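Long-range contacts in beta-glucosidase (Saccharopolyspora erythraea D, PDB 5M6G), which probably hydrolyses terminal, non-reducing beta-D-glucosyl residues with release of beta-D-glucose, as a member of glycosyl hydrolase family 3: residues A[141-146]-A[402-407]; A[407-412]-A[567-572]; A[441-446]-A[500-505]; A[533-538]-A[553-558]. All blocks are in the same frame, centred on the assembly; numbering follows the deposited sequence.

Interaction 1: A[141-146]-A[402-407]; sequences TIYPHN and RELARQ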
loop_
_atom_site.group_PDB
_atom_site.type_symbol
_atom_site.label_atom_id
_atom_site.label_comp_id
_atom_site.label_asym_id
_atom_site.label_seq_id
_atom_site.Cartn_x
_atom_site.Cartn_y
_atom_site.Cartn_z
ATOM N N THR A 141 13.695 0.988 -4.017
ATOM C CA THR A 141 13.698 1.082 -2.560
ATOM C C THR A 141 12.394 0.539 -1.991
ATOM O O THR A 141 11.312 0.902 -2.458
ATOM C CB THR A 141 13.866 2.543 -2.141
ATOM O OG1 THR A 141 14.954 3.134 -2.863
ATOM C CG2 THR A 141 14.125 2.651 -0.649
ATOM N N ILE A 142 12.487 -0.311 -0.969
ATOM C CA ILE A 142 11.298 -0.871 -0.326
ATOM C C ILE A 142 11.189 -0.283 1.076
ATOM O O ILE A 142 12.017 -0.564 1.954
ATOM C CB ILE A 142 11.325 -2.404 -0.295
ATOM C CG1 ILE A 142 11.453 -2.972 -1.725
ATOM C CG2 ILE A 142 10.076 -2.944 0.420
ATOM C CD1 ILE A 142 10.315 -2.574 -2.659
ATOM N N TYR A 143 10.158 0.533 1.287
ATOM C CA TYR A 143 9.917 1.242 2.533
ATOM C C TYR A 143 9.119 0.368 3.488
ATOM O O TYR A 143 8.499 -0.616 3.069
ATOM C CB TYR A 143 9.179 2.562 2.245
ATOM C CG TYR A 143 10.042 3.519 1.443
ATOM C CD1 TYR A 143 11.005 4.312 2.070
ATOM C CD2 TYR A 143 9.929 3.591 0.063
ATOM C CE1 TYR A 143 11.826 5.163 1.333
ATOM C CE2 TYR A 143 10.730 4.445 -0.683
ATOM C CZ TYR A 143 11.682 5.219 -0.046
ATOM O OH TYR A 143 12.482 6.059 -0.786
ATOM N N PRO A 144 9.152 0.667 4.788
ATOM C CA PRO A 144 8.274 -0.050 5.721
ATOM C C PRO A 144 6.824 0.038 5.268
ATOM O O PRO A 144 6.389 1.049 4.707
ATOM C CB PRO A 144 8.492 0.684 7.049
ATOM C CG PRO A 144 9.890 1.241 6.943
ATOM C CD PRO A 144 10.012 1.644 5.479
ATOM N N HIS A 145 6.080 -1.040 5.490
ATOM C CA HIS A 145 4.654 -0.968 5.217
ATOM C C HIS A 145 3.979 0.021 6.172
ATOM O O HIS A 145 4.548 0.452 7.187
ATOM C CB HIS A 145 4.006 -2.349 5.318
ATOM C CG HIS A 145 4.036 -3.128 4.036
ATOM N ND1 HIS A 145 3.445 -2.679 2.870
ATOM C CD2 HIS A 145 4.595 -4.326 3.736
ATOM C CE1 HIS A 145 3.620 -3.575 1.915
ATOM N NE2 HIS A 145 4.325 -4.582 2.413
ATOM N N ASN A 146 2.741 0.374 5.821
ATOM C CA ASN A 146 2.039 1.474 6.479
ATOM C C ASN A 146 1.944 1.301 7.996
ATOM O O ASN A 146 2.041 2.288 8.736
ATOM C CB ASN A 146 0.636 1.629 5.879
ATOM C CG ASN A 146 0.657 2.357 4.550
ATOM O OD1 ASN A 146 1.686 2.886 4.152
ATOM N ND2 ASN A 146 -0.489 2.406 3.867
ATOM N N ARG A 402 17.496 5.006 0.146
ATOM C CA ARG A 402 17.653 3.941 1.126
ATOM C C ARG A 402 17.944 4.500 2.513
ATOM O O ARG A 402 17.534 3.905 3.514
ATOM C CB ARG A 402 18.745 2.970 0.675
ATOM C CG ARG A 402 18.332 2.189 -0.558
ATOM C CD ARG A 402 19.319 1.098 -0.897
ATOM N NE ARG A 402 19.018 0.514 -2.200
ATOM C CZ ARG A 402 18.209 -0.523 -2.393
ATOM N NH1 ARG A 402 17.610 -1.100 -1.361
ATOM N NH2 ARG A 402 18.005 -0.987 -3.621
ATOM N N GLU A 403 18.621 5.649 2.594
ATOM C CA GLU A 403 18.838 6.289 3.888
ATOM C C GLU A 403 17.520 6.760 4.492
ATOM O O GLU A 403 17.298 6.640 5.706
ATOM C CB GLU A 403 19.811 7.464 3.734
ATOM C CG GLU A 403 20.125 8.221 5.020
ATOM C CD GLU A 403 20.602 7.306 6.150
ATOM O OE1 GLU A 403 21.267 6.281 5.879
ATOM O OE2 GLU A 403 20.297 7.581 7.334
ATOM N N LEU A 404 16.642 7.320 3.660
ATOM C CA LEU A 404 15.309 7.697 4.120
ATOM C C LEU A 404 14.543 6.478 4.608
ATOM O O LEU A 404 13.862 6.528 5.639
ATOM C CB LEU A 404 14.548 8.388 2.984
ATOM C CG LEU A 404 13.086 8.778 3.193
ATOM C CD1 LEU A 404 12.996 9.790 4.304
ATOM C CD2 LEU A 404 12.512 9.353 1.902
ATOM N N ALA A 405 14.641 5.372 3.870
ATOM C CA ALA A 405 13.943 4.159 4.265
ATOM C C ALA A 405 14.484 3.630 5.586
ATOM O O ALA A 405 13.715 3.232 6.463
ATOM C CB ALA A 405 14.079 3.103 3.175
ATOM N N ARG A 406 15.812 3.613 5.731
ATOM C CA ARG A 406 16.431 3.190 6.982
ATOM C C ARG A 406 15.948 4.037 8.154
ATOM O O ARG A 406 15.745 3.525 9.265
ATOM C CB ARG A 406 17.954 3.276 6.838
ATOM C CG ARG A 406 18.738 2.736 8.022
ATOM C CD ARG A 406 20.235 2.848 7.771
ATOM N NE ARG A 406 20.999 2.418 8.944
ATOM C CZ ARG A 406 22.324 2.497 9.045
ATOM N NH1 ARG A 406 23.031 2.993 8.046
ATOM N NH2 ARG A 406 22.943 2.093 10.151
ATOM N N GLN A 407 15.779 5.340 7.935
ATOM C CA GLN A 407 15.279 6.183 9.009
ATOM C C GLN A 407 13.847 5.796 9.367
ATOM O O GLN A 407 13.472 5.797 10.546
ATOM C CB GLN A 407 15.391 7.662 8.611
ATOM C CG GLN A 407 14.919 8.643 9.700
ATOM C CD GLN A 407 15.784 8.603 10.958
ATOM O OE1 GLN A 407 16.960 8.235 10.907
ATOM N NE2 GLN A 407 15.202 8.986 12.092
#
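Y143 and A405 lie side by side, with CA atoms 5.3 Å apart, where the irregular segment 141-146 passes helix 402-407. Nearer the start of both segments, the CA atoms of T141 and R402 are 6.1 Å apart.

The methyl of A405 points at the loop and sits in the middle of the contact. The Y143 ring meets it with CD1, which is 3.5 Å from A405 CB, and with CE1. The ring CG is anti to the carbonyl carbon of Y143 (chi1 -65°), which turns the ring back toward T141 and the helix. T141 CG2 lies over a face of this ring, near the rim, and is also 3.9 Å from A405 CB. Y143 CE1 reaches on to L404 CG at 4.3 Å. P144 CD lies 4.1 Å from A405 O.

Y143 also packs on I161, A164 and T165 of helix 155-170. With an alanine in place of Y143, A405 CB and L404 would probably lose their aromatic partner, and a gap would open between the two helices and the loop.

T141 OG1 is hydrogen-bonded to E168, and R402 NH1 forms a salt bridge with E565. What joins loop and helix directly is buried apolar packing. It fits a loop of the N-terminal, TIM-barrel-type domain against helix 399-412.

Interaction 2: A[407-412]-A[567-572]; sequences QAVRES and QGVADV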
loop_
_atom_site.group_PDB
_atom_site.type_symbol
_atom_site.label_atom_id
_atom_site.label_comp_id
_atom_site.label_asym_id
_atom_site.label_seq_id
_atom_site.Cartn_x
_atom_site.Cartn_y
_atom_site.Cartn_z
ATOM N N GLN A 407 15.779 5.340 7.935
ATOM C CA GLN A 407 15.279 6.183 9.009
ATOM C C GLN A 407 13.847 5.796 9.367
ATOM O O GLN A 407 13.472 5.797 10.546
ATOM C CB GLN A 407 15.391 7.662 8.611
ATOM C CG GLN A 407 14.919 8.643 9.700
ATOM C CD GLN A 407 15.784 8.603 10.958
ATOM O OE1 GLN A 407 16.960 8.235 10.907
ATOM N NE2 GLN A 407 15.202 8.986 12.092
ATOM N N ALA A 408 13.050 5.404 8.366
ATOM C CA ALA A 408 11.690 4.949 8.646
ATOM C C ALA A 408 11.698 3.612 9.377
ATOM O O ALA A 408 10.886 3.391 10.284
ATOM C CB ALA A 408 10.889 4.847 7.346
ATOM N N VAL A 409 12.607 2.704 8.999
ATOM C CA VAL A 409 12.757 1.459 9.749
ATOM C C VAL A 409 13.025 1.760 11.218
ATOM O O VAL A 409 12.334 1.246 12.110
ATOM C CB VAL A 409 13.878 0.592 9.145
ATOM C CG1 VAL A 409 14.129 -0.640 10.041
ATOM C CG2 VAL A 409 13.526 0.182 7.714
ATOM N N ARG A 410 14.024 2.609 11.487
ATOM C CA ARG A 410 14.374 2.989 12.857
ATOM C C ARG A 410 13.153 3.464 13.628
ATOM O O ARG A 410 12.836 2.955 14.708
ATOM C CB ARG A 410 15.417 4.111 12.853
ATOM C CG ARG A 410 16.813 3.723 12.523
ATOM C CD ARG A 410 17.644 4.975 12.295
ATOM N NE ARG A 410 18.854 4.666 11.547
ATOM C CZ ARG A 410 19.380 5.462 10.626
ATOM N NH1 ARG A 410 18.799 6.620 10.333
ATOM N NH2 ARG A 410 20.488 5.098 9.994
ATOM N N GLU A 411 12.469 4.469 13.085
ATOM C CA GLU A 411 11.392 5.110 13.820
ATOM C C GLU A 411 10.164 4.218 13.946
ATOM O O GLU A 411 9.338 4.452 14.831
ATOM C CB GLU A 411 11.034 6.442 13.149
ATOM C CG GLU A 411 12.180 7.460 13.196
ATOM C CD GLU A 411 11.794 8.830 12.645
ATOM O OE1 GLU A 411 10.622 9.236 12.798
ATOM O OE2 GLU A 411 12.672 9.499 12.059
ATOM N N SER A 412 10.032 3.193 13.096
ATOM C CA SER A 412 8.868 2.322 13.155
ATOM C C SER A 412 8.981 1.266 14.246
ATOM O O SER A 412 7.957 0.688 14.634
ATOM C CB SER A 412 8.646 1.640 11.801
ATOM O OG SER A 412 9.654 0.679 11.524
ATOM N N GLN A 567 18.976 -2.903 8.207
ATOM C CA GLN A 567 19.947 -2.383 9.165
ATOM C C GLN A 567 19.324 -1.387 10.149
ATOM O O GLN A 567 19.879 -1.174 11.236
ATOM C CB GLN A 567 21.126 -1.756 8.409
ATOM C CG GLN A 567 20.790 -0.503 7.624
ATOM C CD GLN A 567 20.282 -0.733 6.182
ATOM O OE1 GLN A 567 19.754 -1.796 5.837
ATOM N NE2 GLN A 567 20.451 0.288 5.337
ATOM N N GLY A 568 18.171 -0.794 9.818
ATOM C CA GLY A 568 17.508 0.074 10.784
ATOM C C GLY A 568 17.037 -0.651 12.032
ATOM O O GLY A 568 16.884 -0.027 13.089
ATOM N N VAL A 569 16.817 -1.963 11.939
ATOM C CA VAL A 569 16.476 -2.746 13.119
ATOM C C VAL A 569 17.662 -2.811 14.069
ATOM O O VAL A 569 17.519 -2.596 15.280
ATOM C CB VAL A 569 16.004 -4.152 12.714
ATOM C CG1 VAL A 569 15.671 -4.962 13.959
ATOM C CG2 VAL A 569 14.781 -4.045 11.794
ATOM N N ALA A 570 18.848 -3.120 13.533
ATOM C CA ALA A 570 20.049 -3.147 14.362
ATOM C C ALA A 570 20.344 -1.782 14.954
ATOM O O ALA A 570 20.874 -1.697 16.064
ATOM C CB ALA A 570 21.252 -3.629 13.549
ATOM N N ASP A 571 20.028 -0.705 14.224
ATOM C CA ASP A 571 20.213 0.637 14.768
ATOM C C ASP A 571 19.533 0.781 16.124
ATOM O O ASP A 571 20.092 1.383 17.052
ATOM C CB ASP A 571 19.670 1.681 13.798
ATOM C CG ASP A 571 20.519 1.816 12.548
ATOM O OD1 ASP A 571 21.665 1.319 12.541
ATOM O OD2 ASP A 571 20.031 2.419 11.569
ATOM N N VAL A 572 18.331 0.221 16.262
ATOM C CA VAL A 572 17.604 0.313 17.524
ATOM C C VAL A 572 18.147 -0.692 18.536
ATOM O O VAL A 572 18.382 -0.351 19.701
ATOM C CB VAL A 572 16.098 0.116 17.269
ATOM C CG1 VAL A 572 15.324 0.083 18.573
ATOM C CG2 VAL A 572 15.579 1.224 16.357
#
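V409 and R410 of helix 399-412 pack on G568 and D571 of helix 567-573 in a close helix-helix crossing. The local axes approach to 7.7 Å at a crossing angle of -45°. G568 allows this closeness. V409 CG1 lies 3.5 Å from G568 C, and a CB on residue 568 would clash with that methyl. V409 CG1 then meets V569 CG2 at 3.9 Å.

R410 reaches across beside this apolar patch. Its CG is anti to the carbonyl carbon (chi1 -76°), which puts it 3.7 Å from D571 CB. The extended chain from CG carries NE on to the carboxylate. The guanidinium then meets D571 edge-on. NE forms a short salt bridge of 2.5 Å to D571 OD2, and NH2 adds a weak bond to the same oxygen. The two planes are 33° apart, and NE comes to OD2 from above the carboxylate plane. R406 NE is a further salt-bridge partner of OD2.

R410 NH1 donates to Q407 OE1, almost in the guanidinium plane. Q407 NE2 in turn donates to E411 OE2 at 2.6 Å, in a nearly straight bond. This chain helps to fix the rotation of the guanidinium. A leucine in place of R410 would remove the guanidinium, and D571 would probably lose a main partner for its charge while the Q407 amide was left freer to turn.

One helical turn beyond G568, V572 CG2 rests 3.6 Å from R410 O.

Interaction 3: A[441-446]-A[500-505]; sequences IGNQSG and ETPYAE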
loop_
_atom_site.group_PDB
_atom_site.type_symbol
_atom_site.label_atom_id
_atom_site.label_comp_id
_atom_site.label_asym_id
_atom_site.label_seq_id
_atom_site.Cartn_x
_atom_site.Cartn_y
_atom_site.Cartn_z
ATOM N N ILE A 441 15.218 -11.058 3.061
ATOM C CA ILE A 441 14.728 -9.804 2.493
ATOM C C ILE A 441 13.230 -9.882 2.252
ATOM O O ILE A 441 12.477 -8.952 2.577
ATOM C CB ILE A 441 15.485 -9.487 1.191
ATOM C CG1 ILE A 441 16.963 -9.220 1.484
ATOM C CG2 ILE A 441 14.826 -8.333 0.455
ATOM C CD1 ILE A 441 17.208 -7.923 2.225
ATOM N N GLY A 442 12.774 -10.989 1.670
ATOM C CA GLY A 442 11.365 -11.083 1.316
ATOM C C GLY A 442 10.459 -11.151 2.534
ATOM O O GLY A 442 9.400 -10.523 2.563
ATOM N N ASN A 443 10.856 -11.916 3.556
ATOM C CA ASN A 443 10.042 -11.964 4.772
ATOM C C ASN A 443 9.997 -10.603 5.459
ATOM O O ASN A 443 8.946 -10.185 5.960
ATOM C CB ASN A 443 10.561 -13.027 5.743
ATOM C CG ASN A 443 10.334 -14.449 5.247
ATOM O OD1 ASN A 443 9.598 -14.679 4.284
ATOM N ND2 ASN A 443 10.982 -15.415 5.908
ATOM N N GLN A 444 11.127 -9.893 5.499
ATOM C CA GLN A 444 11.126 -8.594 6.161
ATOM C C GLN A 444 10.394 -7.546 5.334
ATOM O O GLN A 444 10.018 -6.504 5.868
ATOM C CB GLN A 444 12.558 -8.140 6.467
ATOM C CG GLN A 444 13.335 -7.561 5.274
ATOM C CD GLN A 444 14.799 -7.297 5.603
ATOM O OE1 GLN A 444 15.431 -8.070 6.330
ATOM N NE2 GLN A 444 15.351 -6.209 5.056
ATOM N N SER A 445 10.160 -7.814 4.055
ATOM C CA SER A 445 9.400 -6.895 3.221
ATOM C C SER A 445 7.911 -7.188 3.236
ATOM O O SER A 445 7.104 -6.258 3.106
ATOM C CB SER A 445 9.929 -6.949 1.789
ATOM O OG SER A 445 11.277 -6.517 1.760
ATOM N N GLY A 446 7.532 -8.457 3.376
ATOM C CA GLY A 446 6.116 -8.806 3.391
ATOM C C GLY A 446 5.472 -8.644 2.015
ATOM O O GLY A 446 6.140 -8.573 0.976
ATOM N N GLU A 500 5.599 -13.393 10.872
ATOM C CA GLU A 500 4.850 -13.872 9.723
ATOM C C GLU A 500 5.719 -13.935 8.473
ATOM O O GLU A 500 6.750 -13.274 8.373
ATOM C CB GLU A 500 3.653 -12.959 9.454
ATOM C CG GLU A 500 2.792 -12.685 10.671
ATOM C CD GLU A 500 1.551 -11.881 10.314
ATOM O OE1 GLU A 500 1.669 -10.663 10.059
ATOM O OE2 GLU A 500 0.461 -12.491 10.264
ATOM N N THR A 501 5.276 -14.740 7.514
ATOM C CA THR A 501 5.762 -14.735 6.142
ATOM C C THR A 501 4.822 -13.895 5.275
ATOM O O THR A 501 3.722 -13.531 5.709
ATOM C CB THR A 501 5.861 -16.170 5.622
ATOM O OG1 THR A 501 4.592 -16.808 5.755
ATOM C CG2 THR A 501 6.926 -16.962 6.418
ATOM N N PRO A 502 5.234 -13.532 4.055
ATOM C CA PRO A 502 4.489 -12.508 3.304
ATOM C C PRO A 502 3.107 -12.960 2.849
ATOM O O PRO A 502 2.880 -14.125 2.516
ATOM C CB PRO A 502 5.392 -12.228 2.095
ATOM C CG PRO A 502 6.782 -12.598 2.559
ATOM C CD PRO A 502 6.569 -13.778 3.461
ATOM N N TYR A 503 2.180 -12.001 2.816
ATOM C CA TYR A 503 0.829 -12.235 2.317
ATOM C C TYR A 503 0.246 -10.903 1.859
ATOM O O TYR A 503 0.768 -9.833 2.176
ATOM C CB TYR A 503 -0.065 -12.859 3.393
ATOM C CG TYR A 503 -0.046 -12.062 4.676
ATOM C CD1 TYR A 503 -0.859 -10.941 4.836
ATOM C CD2 TYR A 503 0.806 -12.415 5.720
ATOM C CE1 TYR A 503 -0.834 -10.198 6.003
ATOM C CE2 TYR A 503 0.841 -11.681 6.892
ATOM C CZ TYR A 503 0.016 -10.570 7.025
ATOM O OH TYR A 503 0.056 -9.829 8.179
ATOM N N ALA A 504 -0.876 -10.979 1.142
ATOM C CA ALA A 504 -1.609 -9.780 0.759
ATOM C C ALA A 504 -3.086 -10.113 0.622
ATOM O O ALA A 504 -3.448 -11.209 0.191
ATOM C CB ALA A 504 -1.098 -9.176 -0.562
ATOM N N GLU A 505 -3.924 -9.143 0.976
ATOM C CA GLU A 505 -5.395 -9.188 0.814
ATOM C C GLU A 505 -5.928 -10.434 1.529
ATOM O O GLU A 505 -5.427 -10.786 2.611
ATOM C CB GLU A 505 -5.769 -9.093 -0.660
ATOM C CG GLU A 505 -5.075 -7.960 -1.407
ATOM C CD GLU A 505 -5.619 -7.768 -2.820
ATOM O OE1 GLU A 505 -6.840 -7.930 -3.020
ATOM O OE2 GLU A 505 -4.818 -7.459 -3.728
HETATM O O HOH W 1 6.668 -11.404 6.183
#
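The loop that leads to E505 of the sorbitol pocket packs on the short helix 441-445 of the C-terminal domain, with P502 set against G442, N443 and G446. G446 is where the chain leaves the helix, with a positive phi of 71°. It packs against the proline: P502 CB is 3.6 Å from G446 C.

Ring carbons CG and CD of P502 face oxygens. CG is 3.3 Å from G442 O, a carbonyl that also accepts the helical bond from G446 N. CD is 3.3 Å from the side-chain oxygen N443 OD1. The N443 amide sits beside its own backbone N, anti to the carbonyl carbon (chi1 -70°), which, with chi2 near -12°, brings OD1 to P502 CD. Its rotation is fixed from outside, since OD1 accepts from S456 OG and ND2 donates to K436 O. T501 CG2 touches the same OD1 at 4.1 Å.

A water joins the two backbones. It donates to N443 O at 2.6 Å and to E500 O at 2.9 Å. Within the loop, Y503 OH donates to E500 OE1 at 2.6 Å, on the syn side of the carboxylate and tilted from its plane. E500 OE2 forms a salt bridge with R542.

The direct contact is the proline ring against two oxygens of the helix and the backbone of G446. The CD carbon, next to nitrogen, is probably slightly polarised toward OD1. N443 O and E500 O are 4.5 Å apart, and the water that donates to both probably eases their mutual repulsion.

Interaction 4: A[533-538]-A[553-558]; sequences PVVVVT and WNALLA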
loop_
_atom_site.group_PDB
_atom_site.type_symbol
_atom_site.label_atom_id
_atom_site.label_comp_id
_atom_site.label_asym_id
_atom_site.label_seq_id
_atom_site.Cartn_x
_atom_site.Cartn_y
_atom_site.Cartn_z
ATOM N N PRO A 533 20.350 -14.200 27.844
ATOM C CA PRO A 533 19.239 -13.251 27.657
ATOM C C PRO A 533 18.733 -13.279 26.222
ATOM O O PRO A 533 19.521 -13.304 25.275
ATOM C CB PRO A 533 19.860 -11.892 27.998
ATOM C CG PRO A 533 21.108 -12.214 28.790
ATOM C CD PRO A 533 21.585 -13.544 28.311
ATOM N N VAL A 534 17.407 -13.266 26.070
ATOM C CA VAL A 534 16.756 -13.465 24.777
ATOM C C VAL A 534 15.970 -12.213 24.397
ATOM O O VAL A 534 15.086 -11.768 25.143
ATOM C CB VAL A 534 15.846 -14.704 24.778
ATOM C CG1 VAL A 534 15.169 -14.862 23.419
ATOM C CG2 VAL A 534 16.658 -15.954 25.103
ATOM N N VAL A 535 16.294 -11.671 23.230
ATOM C CA VAL A 535 15.605 -10.549 22.606
ATOM C C VAL A 535 14.726 -11.121 21.509
ATOM O O VAL A 535 15.229 -11.752 20.571
ATOM C CB VAL A 535 16.607 -9.542 22.015
ATOM C CG1 VAL A 535 15.880 -8.405 21.280
ATOM C CG2 VAL A 535 17.540 -8.998 23.099
ATOM N N VAL A 536 13.424 -10.903 21.599
ATOM C CA VAL A 536 12.512 -11.368 20.566
ATOM C C VAL A 536 12.124 -10.184 19.690
ATOM O O VAL A 536 11.789 -9.101 20.188
ATOM C CB VAL A 536 11.283 -12.067 21.175
ATOM C CG1 VAL A 536 10.263 -12.377 20.093
ATOM C CG2 VAL A 536 11.732 -13.361 21.890
ATOM N N VAL A 537 12.192 -10.384 18.383
ATOM C CA VAL A 537 11.880 -9.353 17.408
ATOM C C VAL A 537 10.769 -9.893 16.523
ATOM O O VAL A 537 10.944 -10.926 15.871
ATOM C CB VAL A 537 13.117 -8.975 16.576
ATOM C CG1 VAL A 537 12.770 -7.856 15.599
ATOM C CG2 VAL A 537 14.258 -8.570 17.495
ATOM N N THR A 538 9.614 -9.224 16.523
ATOM C CA THR A 538 8.502 -9.671 15.694
ATOM C C THR A 538 8.570 -8.940 14.357
ATOM O O THR A 538 8.546 -7.705 14.311
ATOM C CB THR A 538 7.137 -9.453 16.364
ATOM O OG1 THR A 538 6.956 -8.073 16.714
ATOM C CG2 THR A 538 6.993 -10.339 17.610
ATOM N N TRP A 553 10.467 -13.451 27.874
ATOM C CA TRP A 553 11.365 -12.781 26.943
ATOM C C TRP A 553 12.030 -11.596 27.630
ATOM O O TRP A 553 11.346 -10.729 28.179
ATOM C CB TRP A 553 10.598 -12.307 25.701
ATOM C CG TRP A 553 9.850 -13.403 25.007
ATOM C CD1 TRP A 553 10.020 -14.747 25.175
ATOM C CD2 TRP A 553 8.807 -13.248 24.034
ATOM N NE1 TRP A 553 9.151 -15.439 24.363
ATOM C CE2 TRP A 553 8.396 -14.541 23.650
ATOM C CE3 TRP A 553 8.189 -12.140 23.441
ATOM C CZ2 TRP A 553 7.395 -14.758 22.701
ATOM C CZ3 TRP A 553 7.174 -12.360 22.506
ATOM C CH2 TRP A 553 6.794 -13.658 22.147
ATOM N N ASN A 554 13.363 -11.551 27.591
ATOM C CA ASN A 554 14.054 -10.438 28.234
ATOM C C ASN A 554 13.765 -9.116 27.543
ATOM O O ASN A 554 13.739 -8.066 28.198
ATOM C CB ASN A 554 15.553 -10.717 28.277
ATOM C CG ASN A 554 15.869 -11.959 29.061
ATOM O OD1 ASN A 554 15.855 -13.064 28.521
ATOM N ND2 ASN A 554 16.106 -11.796 30.360
ATOM N N ALA A 555 13.561 -9.138 26.230
ATOM C CA ALA A 555 13.125 -7.947 25.526
ATOM C C ALA A 555 12.224 -8.369 24.385
ATOM O O ALA A 555 12.329 -9.485 23.873
ATOM C CB ALA A 555 14.295 -7.114 24.984
ATOM N N LEU A 556 11.318 -7.465 24.015
ATOM C CA LEU A 556 10.429 -7.646 22.878
ATOM C C LEU A 556 10.448 -6.361 22.068
ATOM O O LEU A 556 10.149 -5.288 22.603
ATOM C CB LEU A 556 9.004 -7.974 23.332
ATOM C CG LEU A 556 8.004 -7.929 22.175
ATOM C CD1 LEU A 556 8.366 -8.997 21.137
ATOM C CD2 LEU A 556 6.601 -8.115 22.685
ATOM N N LEU A 557 10.801 -6.472 20.787
ATOM C CA LEU A 557 10.833 -5.343 19.867
ATOM C C LEU A 557 9.944 -5.692 18.685
ATOM O O LEU A 557 10.126 -6.747 18.068
ATOM C CB LEU A 557 12.262 -5.049 19.403
ATOM C CG LEU A 557 12.451 -3.882 18.417
ATOM C CD1 LEU A 557 12.404 -2.546 19.160
ATOM C CD2 LEU A 557 13.757 -4.045 17.650
ATOM N N ALA A 558 8.956 -4.842 18.408
ATOM C CA ALA A 558 8.065 -5.034 17.265
ATOM C C ALA A 558 8.644 -4.282 16.073
ATOM O O ALA A 558 8.813 -3.061 16.128
ATOM C CB ALA A 558 6.652 -4.539 17.577
#
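V536 places its CG2 methyl over one face of the W553 indole, 3.7 Å from the centroid of the five-membered ring. This is a CH-pi contact, only 15° off the ring normal. CG1 of V536 is anti to the backbone N (chi1 172°) and lies by the six-membered ring of W553. It also meets L556 CD1, at 4.0 Å. T538 CG2 touches the same leucine methyl.

The backbones hold these groups in step. V536 N donates to A555 O at 2.9 Å, and V536 O accepts from L557 N at the same distance. T538 N to L557 O and A555 N to V534 O continue the pattern. At the start of the pairing a side chain takes over: N554 OD1 accepts from V534 N at 2.9 Å, with the donor above the carbonyl plane. N554 ND2 is bonded to D419.

On the face of V536 and L556, I524 of helix 518-528 packs on V536 and W553. On the opposite face, V535, A555, V537 and L557 line up, and helix 567-573 packs there through V572 and L573. This parallel pair, in a sheet with helices packed on both faces, is consistent with the alpha/beta sandwich of the C-terminal domain of family 3 glycosidases.

In the fold
From the N terminus, interaction 1 is the first to open, at 141-146. It closes on helix 399-412, with 255 residues between its segments, and so ties a loop of the N-terminal domain to that helix. Interaction 2 opens on the same helix, sharing Q407, and closes at helix 567-573. Interactions 3 and 4 are both nested inside its loop, one after the other, and none of the four cross. Interactions 1 and 2 also meet where P144 packs on V409. Interaction 1 also touches interaction 3, where H145 packs on S445. V569 and V572 pack on L557, joining interaction 2 to the sheet of interaction 4.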